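Local coordinates for MdbA protein (Corynebacterium diphtheriae, PDB 5C00) that acts as a thiol-disulfide oxidoreductase essential for viability, pilus assembly, toxin production and virulence, and probably introduces disulfide bonds into exported proteins, at residues 21-26 with 72-77; 50-55 with 86-91; 56-61 with 184-189; 102-107 with 114-119; 135-140 with 155-160. One frame throughout, in Å; residues are numbered along the deposited sequence. Where two conformers were deposited one is given.

Contact 1: residues 21-26 with 72-77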
# COMPACT_ATOMS: atom_id res chain seq x y z
N SER A 21 -6.80 14.93 -1.00
CA SER A 21 -6.02 15.56 0.04
C SER A 21 -6.10 14.65 1.27
O SER A 21 -7.17 14.21 1.60
CB SER A 21 -6.68 16.88 0.36
OG SER A 21 -6.05 17.51 1.43
N VAL A 22 -4.99 14.47 1.98
CA VAL A 22 -5.00 13.67 3.22
C VAL A 22 -4.16 14.43 4.21
O VAL A 22 -3.24 15.14 3.82
CB VAL A 22 -4.41 12.26 3.03
CG1 VAL A 22 -5.29 11.44 2.07
CG2 VAL A 22 -2.97 12.33 2.53
N SER A 23 -4.51 14.35 5.48
CA SER A 23 -3.78 15.12 6.48
C SER A 23 -2.91 14.24 7.38
O SER A 23 -2.31 14.76 8.32
CB SER A 23 -4.74 15.89 7.34
OG SER A 23 -5.67 14.99 7.94
N PHE A 24 -2.84 12.94 7.11
CA PHE A 24 -2.04 12.04 7.92
C PHE A 24 -0.60 12.06 7.46
O PHE A 24 -0.28 12.61 6.40
CB PHE A 24 -2.63 10.61 7.96
CG PHE A 24 -2.85 9.97 6.62
CD1 PHE A 24 -1.78 9.53 5.85
CD2 PHE A 24 -4.13 9.80 6.11
CE1 PHE A 24 -1.98 8.92 4.61
CE2 PHE A 24 -4.33 9.19 4.87
CZ PHE A 24 -3.26 8.76 4.12
N THR A 25 0.28 11.46 8.25
CA THR A 25 1.67 11.29 7.85
C THR A 25 1.98 9.77 7.89
O THR A 25 1.07 8.90 7.98
CB THR A 25 2.63 12.15 8.75
OG1 THR A 25 3.98 12.08 8.28
CG2 THR A 25 2.57 11.69 10.16
N GLY A 26 3.26 9.42 7.84
CA GLY A 26 3.59 8.01 7.80
C GLY A 26 5.04 7.75 8.13
O GLY A 26 5.81 8.68 8.30
N ALA A 72 -10.42 7.62 10.15
CA ALA A 72 -10.06 7.11 11.45
C ALA A 72 -8.59 7.35 11.75
O ALA A 72 -8.21 7.61 12.89
CB ALA A 72 -10.38 5.61 11.52
N ILE A 73 -7.77 7.24 10.72
CA ILE A 73 -6.36 7.59 10.81
C ILE A 73 -6.26 9.08 11.07
O ILE A 73 -5.57 9.48 11.99
CB ILE A 73 -5.55 7.24 9.54
CG1 ILE A 73 -5.52 5.73 9.26
CG2 ILE A 73 -4.13 7.73 9.67
CD1 ILE A 73 -5.06 5.40 7.84
N GLU A 74 -6.95 9.92 10.30
CA GLU A 74 -6.78 11.37 10.50
C GLU A 74 -7.26 11.81 11.89
O GLU A 74 -6.70 12.73 12.46
CB GLU A 74 -7.47 12.17 9.37
CG GLU A 74 -6.77 12.04 8.05
CD GLU A 74 -7.56 12.58 6.87
OE1 GLU A 74 -8.79 12.60 6.98
OE2 GLU A 74 -6.96 12.91 5.81
N ASN A 75 -8.27 11.12 12.44
CA ASN A 75 -8.77 11.32 13.81
C ASN A 75 -7.86 10.86 14.93
O ASN A 75 -8.11 11.15 16.12
CB ASN A 75 -10.04 10.52 14.02
CG ASN A 75 -11.21 11.12 13.34
OD1 ASN A 75 -11.12 12.24 12.85
ND2 ASN A 75 -12.32 10.40 13.31
N GLY A 76 -6.82 10.10 14.61
CA GLY A 76 -5.90 9.61 15.62
C GLY A 76 -6.36 8.34 16.35
O GLY A 76 -5.72 7.92 17.33
N ASP A 77 -7.41 7.69 15.83
CA ASP A 77 -8.02 6.51 16.46
C ASP A 77 -7.36 5.18 16.10
O ASP A 77 -7.47 4.20 16.87
CB ASP A 77 -9.51 6.40 16.09
CG ASP A 77 -10.36 7.53 16.70
OD1 ASP A 77 -10.05 7.94 17.84
OD2 ASP A 77 -11.31 8.01 16.03
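Ser-23 and Phe-24 dock on Ile-73 and Glu-74, a loop-to-helix contact in which the chain leading into edge strand 25-29 lies against the C-terminal end of helix 56-74. Its polar part is one hydrogen bond: Ser-23 N gives its hydrogen to Glu-74 OE2 at 2.9 Å and 162°, reaching the oxygen on the anti side and 29° out of the carboxylate plane. The other oxygen, OE1, pairs with Lys-71, so the carboxylate is held at both ends. With the chain of Glu-74 extended beyond CG (chi2 169°), the acid spans the gap to the loop, and Ser-23 OG rests against its CG at 3.2 Å. The apolar part is Phe-24. Its CB meets the CG2 branch of Ile-73 at 3.7 Å, while the ring turns an edge to Glu-74, CD2 lying 4.0 Å from CG. Val-22 CB sits over one face of the same ring, toward its rim. Just beyond, Gly-76 closes helix 56-74 with a Schellman motif. Leu-35 of strand 32-36 packs on both Phe-24 and Ile-73, strand 78-85 backs Ile-73 through Ile-78 and Val-80, and helix 113-125 meets the loop where Trp-117 touches Val-22.

Contact 2: residues 50-55 with 86-91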
# COMPACT_ATOMS: atom_id res chain seq x y z
N TYR A 50 -2.86 -6.48 5.62
CA TYR A 50 -2.08 -7.23 4.64
C TYR A 50 -2.75 -7.14 3.28
O TYR A 50 -3.94 -7.42 3.16
CB TYR A 50 -1.93 -8.68 5.05
CG TYR A 50 -1.15 -8.91 6.33
CD1 TYR A 50 -1.76 -8.82 7.57
CD2 TYR A 50 0.22 -9.23 6.29
CE1 TYR A 50 -1.05 -9.01 8.76
CE2 TYR A 50 0.94 -9.46 7.46
CZ TYR A 50 0.30 -9.32 8.68
OH TYR A 50 1.01 -9.60 9.82
N GLU A 51 -2.00 -6.74 2.27
CA GLU A 51 -2.54 -6.69 0.93
C GLU A 51 -1.46 -6.99 -0.08
O GLU A 51 -0.25 -6.98 0.22
CB GLU A 51 -3.29 -5.37 0.64
CG GLU A 51 -2.48 -4.15 0.76
CD GLU A 51 -3.27 -2.78 0.69
OE1 GLU A 51 -2.57 -1.79 0.81
OE2 GLU A 51 -4.53 -2.70 0.58
N ASP A 52 -1.92 -7.26 -1.28
CA ASP A 52 -1.03 -7.53 -2.45
C ASP A 52 -1.60 -6.72 -3.63
O ASP A 52 -2.82 -6.72 -3.88
CB ASP A 52 -1.00 -9.05 -2.65
CG ASP A 52 -0.11 -9.52 -3.82
OD1 ASP A 52 -0.24 -9.01 -4.96
OD2 ASP A 52 0.67 -10.46 -3.61
N PHE A 53 -0.75 -6.03 -4.36
CA PHE A 53 -1.21 -5.18 -5.48
C PHE A 53 -1.80 -5.97 -6.68
O PHE A 53 -2.40 -5.35 -7.57
CB PHE A 53 -0.13 -4.27 -5.95
CG PHE A 53 0.02 -3.03 -5.10
CD1 PHE A 53 -0.86 -1.96 -5.27
CD2 PHE A 53 1.03 -2.93 -4.14
CE1 PHE A 53 -0.75 -0.81 -4.52
CE2 PHE A 53 1.12 -1.79 -3.38
CZ PHE A 53 0.26 -0.73 -3.57
N SER A 54 -1.70 -7.30 -6.70
CA SER A 54 -2.36 -8.07 -7.76
C SER A 54 -3.64 -8.74 -7.28
O SER A 54 -4.23 -9.54 -8.01
CB SER A 54 -1.42 -9.12 -8.33
OG SER A 54 -0.26 -8.47 -8.83
N CYS A 55 -4.06 -8.44 -6.07
CA CYS A 55 -5.21 -9.10 -5.45
C CYS A 55 -6.53 -8.35 -5.71
O CYS A 55 -6.71 -7.24 -5.25
CB CYS A 55 -4.90 -9.20 -3.96
SG CYS A 55 -6.26 -9.78 -2.97
N ASN A 86 3.84 -10.11 -1.79
CA ASN A 86 3.99 -10.39 -3.22
C ASN A 86 3.72 -11.87 -3.55
O ASN A 86 4.22 -12.41 -4.54
CB ASN A 86 5.34 -9.93 -3.77
CG ASN A 86 6.51 -10.71 -3.22
OD1 ASN A 86 6.30 -11.56 -2.39
ND2 ASN A 86 7.77 -10.38 -3.65
N PHE A 87 2.93 -12.52 -2.70
CA PHE A 87 2.64 -13.96 -2.83
C PHE A 87 1.94 -14.29 -4.13
O PHE A 87 2.08 -15.39 -4.68
CB PHE A 87 1.85 -14.46 -1.59
CG PHE A 87 0.40 -14.07 -1.56
CD1 PHE A 87 0.01 -12.81 -1.15
CD2 PHE A 87 -0.59 -14.99 -1.87
CE1 PHE A 87 -1.32 -12.45 -1.12
CE2 PHE A 87 -1.93 -14.64 -1.86
CZ PHE A 87 -2.32 -13.38 -1.48
N LEU A 88 1.16 -13.34 -4.67
CA LEU A 88 0.50 -13.57 -5.95
C LEU A 88 1.43 -13.65 -7.17
O LEU A 88 1.00 -14.06 -8.26
CB LEU A 88 -0.63 -12.57 -6.17
CG LEU A 88 -1.79 -12.72 -5.18
CD1 LEU A 88 -2.81 -11.62 -5.41
CD2 LEU A 88 -2.48 -14.07 -5.31
N ASP A 89 2.70 -13.29 -7.01
CA ASP A 89 3.67 -13.53 -8.06
C ASP A 89 4.13 -15.01 -8.11
O ASP A 89 5.05 -15.33 -8.84
CB ASP A 89 4.86 -12.56 -7.91
CG ASP A 89 4.55 -11.15 -8.40
OD1 ASP A 89 3.45 -10.92 -9.03
OD2 ASP A 89 5.38 -10.25 -8.09
N ARG A 90 3.52 -15.88 -7.29
CA ARG A 90 3.61 -17.37 -7.42
C ARG A 90 5.05 -17.77 -7.23
O ARG A 90 5.67 -18.38 -8.12
CB ARG A 90 3.04 -17.80 -8.78
CG ARG A 90 2.71 -19.29 -8.97
CD ARG A 90 1.71 -19.48 -10.13
NE ARG A 90 0.47 -18.79 -9.81
CZ ARG A 90 -0.53 -18.55 -10.65
NH1 ARG A 90 -1.59 -17.90 -10.21
NH2 ARG A 90 -0.47 -18.94 -11.93
N ASP A 91 5.61 -17.30 -6.12
CA ASP A 91 7.00 -17.55 -5.73
C ASP A 91 8.07 -16.80 -6.57
O ASP A 91 9.25 -17.03 -6.39
CB ASP A 91 7.32 -19.07 -5.70
CG ASP A 91 6.64 -19.82 -4.51
OD1 ASP A 91 6.74 -19.35 -3.34
OD2 ASP A 91 6.02 -20.88 -4.74
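Asp-52 and Leu-88 join the turn that carries the first cysteine of the CxxC motif, Cys-55, to the 3-10 segment 87-89. Asp-52 uses both carboxylate oxygens. OD1 accepts from Ser-54 N at 2.8 Å through its anti lone pair, an Asx turn within the type I turn from Asp-52 to Cys-55, and also meets the hydroxyl of Ser-97. OD2 takes the N-H of Leu-88 at 3.1 Å in a nearly straight bond (168°), met on the syn side but 34° out of the carboxylate plane. The acid reaches across because its CG stands opposite the backbone N (chi1 -180°). Phe-87 lies close by, its CE1 3.7 Å from Asp-52 CB. Leu-88 supplies the apolar half: its CD1 methyl presses on the turn, 3.5 Å from Cys-55 CB and 4.1 Å from Ser-54 CB. Cys-55 itself is the N-cap residue of the helix that follows, as in thioredoxin-fold oxidoreductases. Helix 96-109 secures both partners at its start, Ser-97 and Asn-96 bonding to Ser-54 OG, and Ser-97 N and Thr-98 N to the carboxylate of Asp-89; strand 45-52, which delivers the turn, runs beside strands 78-85 and 187-190.

Contact 3: residues 56-61 with 184-189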
# COMPACT_ATOMS: atom_id res chain seq x y z
N PRO A 56 -7.45 -8.97 -6.47
CA PRO A 56 -8.68 -8.26 -6.83
C PRO A 56 -9.55 -7.98 -5.63
O PRO A 56 -10.19 -6.94 -5.56
CB PRO A 56 -9.41 -9.19 -7.82
CG PRO A 56 -8.60 -10.42 -7.91
CD PRO A 56 -7.28 -10.22 -7.22
N HIS A 57 -9.56 -8.88 -4.65
CA HIS A 57 -10.40 -8.65 -3.49
C HIS A 57 -9.77 -7.60 -2.56
O HIS A 57 -10.48 -6.98 -1.81
CB HIS A 57 -10.78 -9.95 -2.78
CG HIS A 57 -11.73 -10.81 -3.57
ND1 HIS A 57 -11.73 -12.18 -3.50
CD2 HIS A 57 -12.69 -10.47 -4.46
CE1 HIS A 57 -12.65 -12.66 -4.32
NE2 HIS A 57 -13.25 -11.64 -4.92
N CYS A 58 -8.46 -7.36 -2.66
CA CYS A 58 -7.84 -6.24 -1.93
C CYS A 58 -8.29 -4.92 -2.52
O CYS A 58 -8.63 -4.01 -1.81
CB CYS A 58 -6.30 -6.24 -2.03
SG CYS A 58 -5.52 -7.55 -1.08
N ALA A 59 -8.39 -4.87 -3.85
CA ALA A 59 -8.94 -3.66 -4.49
C ALA A 59 -10.40 -3.46 -4.10
O ALA A 59 -10.84 -2.37 -3.78
CB ALA A 59 -8.79 -3.78 -5.97
N GLU A 60 -11.16 -4.55 -4.08
CA GLU A 60 -12.57 -4.44 -3.75
C GLU A 60 -12.80 -4.01 -2.31
O GLU A 60 -13.64 -3.14 -2.06
CB GLU A 60 -13.32 -5.75 -3.96
CG GLU A 60 -13.63 -6.04 -5.39
CD GLU A 60 -14.17 -7.44 -5.56
OE1 GLU A 60 -15.07 -7.82 -4.77
OE2 GLU A 60 -13.66 -8.15 -6.46
N LEU A 61 -12.07 -4.61 -1.36
CA LEU A 61 -12.14 -4.13 0.03
C LEU A 61 -11.72 -2.65 0.20
O LEU A 61 -12.38 -1.89 0.93
CB LEU A 61 -11.32 -5.02 0.95
CG LEU A 61 -11.42 -4.68 2.43
CD1 LEU A 61 -12.83 -4.94 2.95
CD2 LEU A 61 -10.42 -5.52 3.21
N SER A 184 -2.76 -15.19 2.47
CA SER A 184 -3.80 -14.78 1.57
C SER A 184 -4.03 -13.26 1.83
O SER A 184 -3.43 -12.69 2.73
CB SER A 184 -5.05 -15.61 1.80
OG SER A 184 -5.50 -15.51 3.13
N SER A 185 -4.87 -12.62 1.04
CA SER A 185 -5.09 -11.19 1.15
C SER A 185 -6.48 -10.85 0.57
O SER A 185 -6.95 -11.60 -0.30
CB SER A 185 -4.01 -10.46 0.38
OG SER A 185 -4.13 -10.79 -1.00
N PRO A 186 -7.13 -9.80 1.07
CA PRO A 186 -6.73 -8.97 2.20
C PRO A 186 -6.92 -9.65 3.55
O PRO A 186 -7.78 -10.51 3.71
CB PRO A 186 -7.68 -7.80 2.14
CG PRO A 186 -8.96 -8.38 1.58
CD PRO A 186 -8.48 -9.41 0.58
N ARG A 187 -6.13 -9.20 4.53
CA ARG A 187 -6.32 -9.63 5.92
C ARG A 187 -6.16 -8.41 6.82
O ARG A 187 -5.30 -7.58 6.59
CB ARG A 187 -5.25 -10.67 6.33
CG ARG A 187 -5.03 -11.83 5.36
CD ARG A 187 -6.11 -12.87 5.38
NE ARG A 187 -6.00 -13.67 6.58
CZ ARG A 187 -5.14 -14.68 6.79
NH1 ARG A 187 -4.38 -15.17 5.82
NH2 ARG A 187 -5.09 -15.23 7.98
N VAL A 188 -6.97 -8.33 7.87
CA VAL A 188 -6.87 -7.23 8.81
C VAL A 188 -6.82 -7.77 10.25
O VAL A 188 -7.57 -8.67 10.60
CB VAL A 188 -8.09 -6.32 8.66
CG1 VAL A 188 -8.13 -5.27 9.77
CG2 VAL A 188 -8.12 -5.69 7.25
N PHE A 189 -5.94 -7.22 11.05
CA PHE A 189 -5.86 -7.53 12.47
C PHE A 189 -5.96 -6.22 13.23
O PHE A 189 -5.39 -5.17 12.80
CB PHE A 189 -4.47 -8.16 12.80
CG PHE A 189 -4.23 -9.52 12.17
CD1 PHE A 189 -3.99 -9.66 10.82
CD2 PHE A 189 -4.20 -10.68 12.96
CE1 PHE A 189 -3.75 -10.91 10.24
CE2 PHE A 189 -3.95 -11.90 12.40
CZ PHE A 189 -3.76 -12.03 11.04
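Cys-58 and Leu-61 of helix 56-74 face Pro-186, whose preceding peptide bond is cis; this is the cis-proline loop that lies beside the CxxC motif in thioredoxin-fold oxidoreductases. Taking the sulfur contacts first, Cys-58 SG sits 3.5 Å from Pro-186 N and 3.9 Å from Pro-186 CD, and 3.6 Å from the CB of Ser-185, so the thiol lies against the cis peptide itself. The hydroxyl of Ser-185 also comes near the sulfur, but that residue has two conformers. The sulfurs of Cys-58 and Cys-55 are too far apart for a disulfide, consistent with a reduced pair.

The apolar contacts are made by the proline ring. Leu-61 sends its CD2 methyl to Pro-186 CG at 3.6 Å; with CG of the leucine turned away from its own backbone N (chi1 -175°), the CD2 branch reaches the proline ring. Nearer the helix start, Pro-186 CD rests 3.8 Å from the backbone carbon of His-57, so the ring is seated on the first turn of the helix.

No hydrogen bond joins the two segments. Polar bonding is found within the second segment and around it: Arg-187 NH1 reaches Ser-184 OG at 2.9 Å with a bent geometry of 131°, and the same guanidinium group holds the carbonyls of Ser-182 and Gly-180, while NE pairs with Glu-194.

Around the site, strand 45-52 lies alongside, Phe-49 touching Pro-186 and Glu-51 touching Cys-58; Ile-199 packs on Leu-61, and helix 127-130 borders Pro-56 and Ala-59 of the helix start.

Contact 4: residues 102-107 with 114-119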
# COMPACT_ATOMS: atom_id res chain seq x y z
N ALA A 102 6.95 -2.48 -5.00
CA ALA A 102 8.22 -1.79 -4.83
C ALA A 102 8.17 -0.33 -5.34
O ALA A 102 8.85 0.53 -4.78
CB ALA A 102 9.30 -2.55 -5.53
N ALA A 103 7.34 -0.05 -6.35
CA ALA A 103 7.12 1.34 -6.82
C ALA A 103 6.45 2.18 -5.72
O ALA A 103 6.91 3.26 -5.36
CB ALA A 103 6.30 1.37 -8.09
N ALA A 104 5.44 1.61 -5.10
CA ALA A 104 4.72 2.26 -4.03
C ALA A 104 5.63 2.46 -2.83
O ALA A 104 5.58 3.52 -2.21
CB ALA A 104 3.46 1.49 -3.66
N LEU A 105 6.44 1.44 -2.50
CA LEU A 105 7.45 1.60 -1.43
C LEU A 105 8.41 2.72 -1.65
O LEU A 105 8.69 3.48 -0.71
CB LEU A 105 8.22 0.31 -1.15
CG LEU A 105 9.24 0.36 0.01
CD1 LEU A 105 8.58 0.64 1.37
CD2 LEU A 105 9.89 -1.01 0.04
N ALA A 106 8.94 2.86 -2.88
CA ALA A 106 9.84 3.97 -3.22
C ALA A 106 9.20 5.32 -2.91
O ALA A 106 9.85 6.24 -2.44
CB ALA A 106 10.30 3.87 -4.67
N VAL A 107 7.92 5.50 -3.24
CA VAL A 107 7.22 6.71 -2.88
C VAL A 107 7.09 6.90 -1.38
O VAL A 107 7.37 7.97 -0.88
CB VAL A 107 5.81 6.73 -3.54
CG1 VAL A 107 5.16 8.10 -3.31
CG2 VAL A 107 5.89 6.45 -5.04
N GLU A 114 0.94 12.25 0.61
CA GLU A 114 -0.22 12.50 -0.25
C GLU A 114 -0.03 11.83 -1.64
O GLU A 114 -0.96 11.24 -2.19
CB GLU A 114 -0.51 13.98 -0.36
CG GLU A 114 -1.93 14.23 -0.81
CD GLU A 114 -2.35 15.67 -0.60
OE1 GLU A 114 -2.31 16.40 -1.62
OE2 GLU A 114 -2.69 16.06 0.56
N THR A 115 1.18 11.84 -2.17
CA THR A 115 1.48 11.09 -3.40
C THR A 115 1.34 9.58 -3.19
O THR A 115 0.67 8.88 -3.96
CB THR A 115 2.91 11.48 -3.88
OG1 THR A 115 2.90 12.87 -4.19
CG2 THR A 115 3.26 10.75 -5.13
N TYR A 116 1.93 9.08 -2.10
CA TYR A 116 1.83 7.67 -1.76
C TYR A 116 0.39 7.22 -1.70
O TYR A 116 -0.02 6.24 -2.35
CB TYR A 116 2.50 7.36 -0.44
CG TYR A 116 2.22 5.95 -0.03
CD1 TYR A 116 2.84 4.88 -0.67
CD2 TYR A 116 1.25 5.67 0.91
CE1 TYR A 116 2.52 3.58 -0.35
CE2 TYR A 116 0.91 4.37 1.20
CZ TYR A 116 1.56 3.34 0.55
OH TYR A 116 1.25 2.07 0.88
N TRP A 117 -0.41 7.94 -0.94
CA TRP A 117 -1.80 7.51 -0.80
C TRP A 117 -2.54 7.43 -2.15
O TRP A 117 -3.26 6.46 -2.45
CB TRP A 117 -2.51 8.48 0.12
CG TRP A 117 -3.91 8.19 0.20
CD1 TRP A 117 -4.90 8.85 -0.39
CD2 TRP A 117 -4.49 7.09 0.88
NE1 TRP A 117 -6.10 8.24 -0.12
CE2 TRP A 117 -5.87 7.17 0.68
CE3 TRP A 117 -3.97 6.05 1.68
CZ2 TRP A 117 -6.76 6.24 1.21
CZ3 TRP A 117 -4.87 5.12 2.21
CH2 TRP A 117 -6.24 5.24 1.98
N ASN A 118 -2.38 8.47 -2.96
CA ASN A 118 -3.06 8.49 -4.25
C ASN A 118 -2.50 7.48 -5.24
O ASN A 118 -3.24 6.95 -6.06
CB ASN A 118 -3.02 9.90 -4.82
CG ASN A 118 -4.02 10.80 -4.11
OD1 ASN A 118 -5.23 10.69 -4.33
ND2 ASN A 118 -3.53 11.63 -3.20
N TYR A 119 -1.20 7.20 -5.13
CA TYR A 119 -0.54 6.22 -5.97
C TYR A 119 -1.02 4.83 -5.64
O TYR A 119 -1.42 4.08 -6.52
CB TYR A 119 0.95 6.32 -5.80
CG TYR A 119 1.75 5.53 -6.77
CD1 TYR A 119 1.69 5.79 -8.12
CD2 TYR A 119 2.59 4.55 -6.36
CE1 TYR A 119 2.47 5.11 -9.03
CE2 TYR A 119 3.37 3.85 -7.28
CZ TYR A 119 3.33 4.15 -8.60
OH TYR A 119 4.15 3.46 -9.51
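Helices 102-107 and 114-119 run nearly antiparallel, 161° between their directions and 9.3 Å apart at closest approach of the axes. Tyr-116 and Tyr-119 of one helix pack against Ala-103, Ala-104 and Val-107 of the other. Tyr-119 turns its ring edge to the facing helix: CE2 lies 3.7 Å from Ala-104 N, and the OH stands 3.3 Å from the methyl of Ala-103 while bonding to the carbonyl of Phe-139. Tyr-116 likewise presents an edge, its CD1 3.4 Å from Ala-104 O with that oxygen near the ring plane, and its CE1 4.0 Å from Ala-104 CB. Ala-104 is thus set between the two rings. Val-107 divides its branches: CG1, anti to the backbone N at chi1 -173°, touches Thr-115 CG2 at 3.7 Å and the backbone of Tyr-116, while CG2 meets Tyr-119 CD2 at 4.0 Å. The alanine-rich face lets the large rings come close, and the pair forms an antiparallel helical hairpin, consistent with the helical insertion of DsbA-like proteins.

Contact 5: residues 135-140 with 155-160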
# COMPACT_ATOMS: atom_id res chain seq x y z
N GLY A 135 5.42 -2.22 -17.11
CA GLY A 135 6.74 -2.47 -16.62
C GLY A 135 7.16 -1.37 -15.71
O GLY A 135 6.40 -0.43 -15.46
N ASP A 136 8.40 -1.44 -15.24
CA ASP A 136 8.89 -0.47 -14.28
C ASP A 136 8.82 0.99 -14.73
O ASP A 136 8.59 1.87 -13.92
CB ASP A 136 10.32 -0.83 -13.88
CG ASP A 136 10.40 -2.15 -13.03
OD1 ASP A 136 9.45 -2.46 -12.26
OD2 ASP A 136 11.43 -2.87 -13.17
N ASN A 137 8.99 1.24 -16.02
CA ASN A 137 8.97 2.62 -16.50
C ASN A 137 7.54 3.15 -16.50
O ASN A 137 7.35 4.36 -16.43
CB ASN A 137 9.62 2.75 -17.87
CG ASN A 137 11.14 2.73 -17.80
OD1 ASN A 137 11.77 3.53 -17.13
ND2 ASN A 137 11.71 1.81 -18.49
N ASP A 138 6.55 2.25 -16.59
CA ASP A 138 5.16 2.65 -16.50
C ASP A 138 4.83 3.03 -15.08
O ASP A 138 4.24 4.08 -14.83
CB ASP A 138 4.26 1.54 -17.01
CG ASP A 138 4.57 1.18 -18.46
OD1 ASP A 138 4.28 2.02 -19.39
OD2 ASP A 138 5.16 0.11 -18.70
N PHE A 139 5.21 2.18 -14.13
CA PHE A 139 5.00 2.55 -12.74
C PHE A 139 5.68 3.89 -12.40
O PHE A 139 5.15 4.71 -11.62
CB PHE A 139 5.49 1.44 -11.83
CG PHE A 139 4.62 0.22 -11.86
CD1 PHE A 139 3.42 0.20 -11.17
CD2 PHE A 139 4.97 -0.90 -12.58
CE1 PHE A 139 2.59 -0.91 -11.20
CE2 PHE A 139 4.15 -2.03 -12.61
CZ PHE A 139 2.97 -2.04 -11.90
N ALA A 140 6.86 4.11 -12.94
CA ALA A 140 7.58 5.35 -12.66
C ALA A 140 6.91 6.58 -13.26
O ALA A 140 6.82 7.61 -12.61
CB ALA A 140 9.01 5.25 -13.16
N LYS A 155 14.48 6.06 -9.18
CA LYS A 155 14.58 4.87 -8.36
C LYS A 155 13.58 3.78 -8.83
O LYS A 155 13.92 2.61 -8.92
CB LYS A 155 14.32 5.25 -6.92
CG LYS A 155 14.20 4.11 -5.94
CD LYS A 155 14.03 4.64 -4.53
CE LYS A 155 15.06 5.70 -4.17
NZ LYS A 155 15.21 5.75 -2.70
N ILE A 156 12.34 4.18 -9.13
CA ILE A 156 11.38 3.22 -9.60
C ILE A 156 11.82 2.59 -10.96
O ILE A 156 11.70 1.38 -11.17
CB ILE A 156 9.98 3.88 -9.74
CG1 ILE A 156 9.51 4.30 -8.33
CG2 ILE A 156 9.01 2.90 -10.44
CD1 ILE A 156 8.19 5.00 -8.24
N ARG A 157 12.30 3.42 -11.86
CA ARG A 157 12.80 2.94 -13.15
C ARG A 157 13.91 1.91 -13.00
O ARG A 157 13.99 0.99 -13.79
CB ARG A 157 13.35 4.10 -13.98
CG ARG A 157 12.29 5.05 -14.43
CD ARG A 157 12.78 6.05 -15.47
NE ARG A 157 11.89 7.17 -15.48
CZ ARG A 157 10.64 7.14 -15.97
NH1 ARG A 157 10.19 6.05 -16.55
NH2 ARG A 157 9.84 8.20 -15.87
N GLU A 158 14.76 2.08 -11.99
CA GLU A 158 15.89 1.21 -11.73
C GLU A 158 15.57 0.10 -10.77
O GLU A 158 16.42 -0.73 -10.50
CB GLU A 158 17.06 2.04 -11.14
CG GLU A 158 17.76 2.93 -12.16
CD GLU A 158 18.50 4.11 -11.53
OE1 GLU A 158 18.55 4.19 -10.28
OE2 GLU A 158 19.01 4.97 -12.28
N GLY A 159 14.35 0.05 -10.26
CA GLY A 159 13.95 -0.98 -9.28
C GLY A 159 14.69 -0.89 -7.96
O GLY A 159 14.92 -1.92 -7.28
N GLY A 160 15.05 0.34 -7.60
CA GLY A 160 15.81 0.60 -6.39
C GLY A 160 15.21 0.16 -5.07
O GLY A 160 15.96 -0.14 -4.14
O HOH W 1 13.95 -1.72 -13.38
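Arg-157 lies across Asn-137 and over Ala-140. Its chain, extended from CG to NE, carries the guanidinium so that Ala-140 CB sits over the centre of one face, 3.7 Å above the plane, while Asn-137 approaches at the edge. There NH1 donates to Asn-137 OD1 at 3.0 Å and 169°, with the oxygen close to the guanidinium plane. The amide and guanidinium planes are 24° apart although the two side chains cross at about a right angle. NH1 also makes a weak bond to the carbonyl O of Asn-137, 3.3 Å away, so it grips both oxygens of one residue, and NH2 pairs with Asp-141. Asn-137 OD1 is hemmed in further by Arg-157 CG at 3.1 Å.

Beside this polar edge is a small apolar patch. Ile-156 points its CG2 at Ala-140, 3.6 Å from CB, and touches the CB of Phe-139 at 4.1 Å; the same CB of Ala-140 packs on Arg-157 CG at 3.5 Å. A water donates to both Asp-136 OD2 and Arg-157 O, tying the N-terminal turn of helix 136-145 to the end of helix 150-158, which Gly-159 closes with a Schellman motif. Asp-136 also salt-bridges Lys-162 of helix 162-180. Helix 96-109 adjoins the pair, Lys-99, Ala-100 and Ala-103 touching Phe-139.

Overall arrangement
Contacts 2 and 3 flank the CxxC helix start and touch, their centres 10 Å apart; they share the sheet through neighbouring strands 45-52 and 187-190, so the first cysteine, the second and the cis-proline loop are gathered at one site. Contact 1 lies at the other end of the helix that follows the CxxC start. Its centre is 21 Å from that of contact 3. Contacts 4 and 5 belong to the helices inserted between strands 78-85 and 187-190, and touch, their centres 12 Å apart. Along the chain contacts 1, 2 and 3 interleave, while 4 and 5 are nested inside contact 3's loop. The inserted helices join the thioredoxin fold where contact 4 touches contacts 1 and 2.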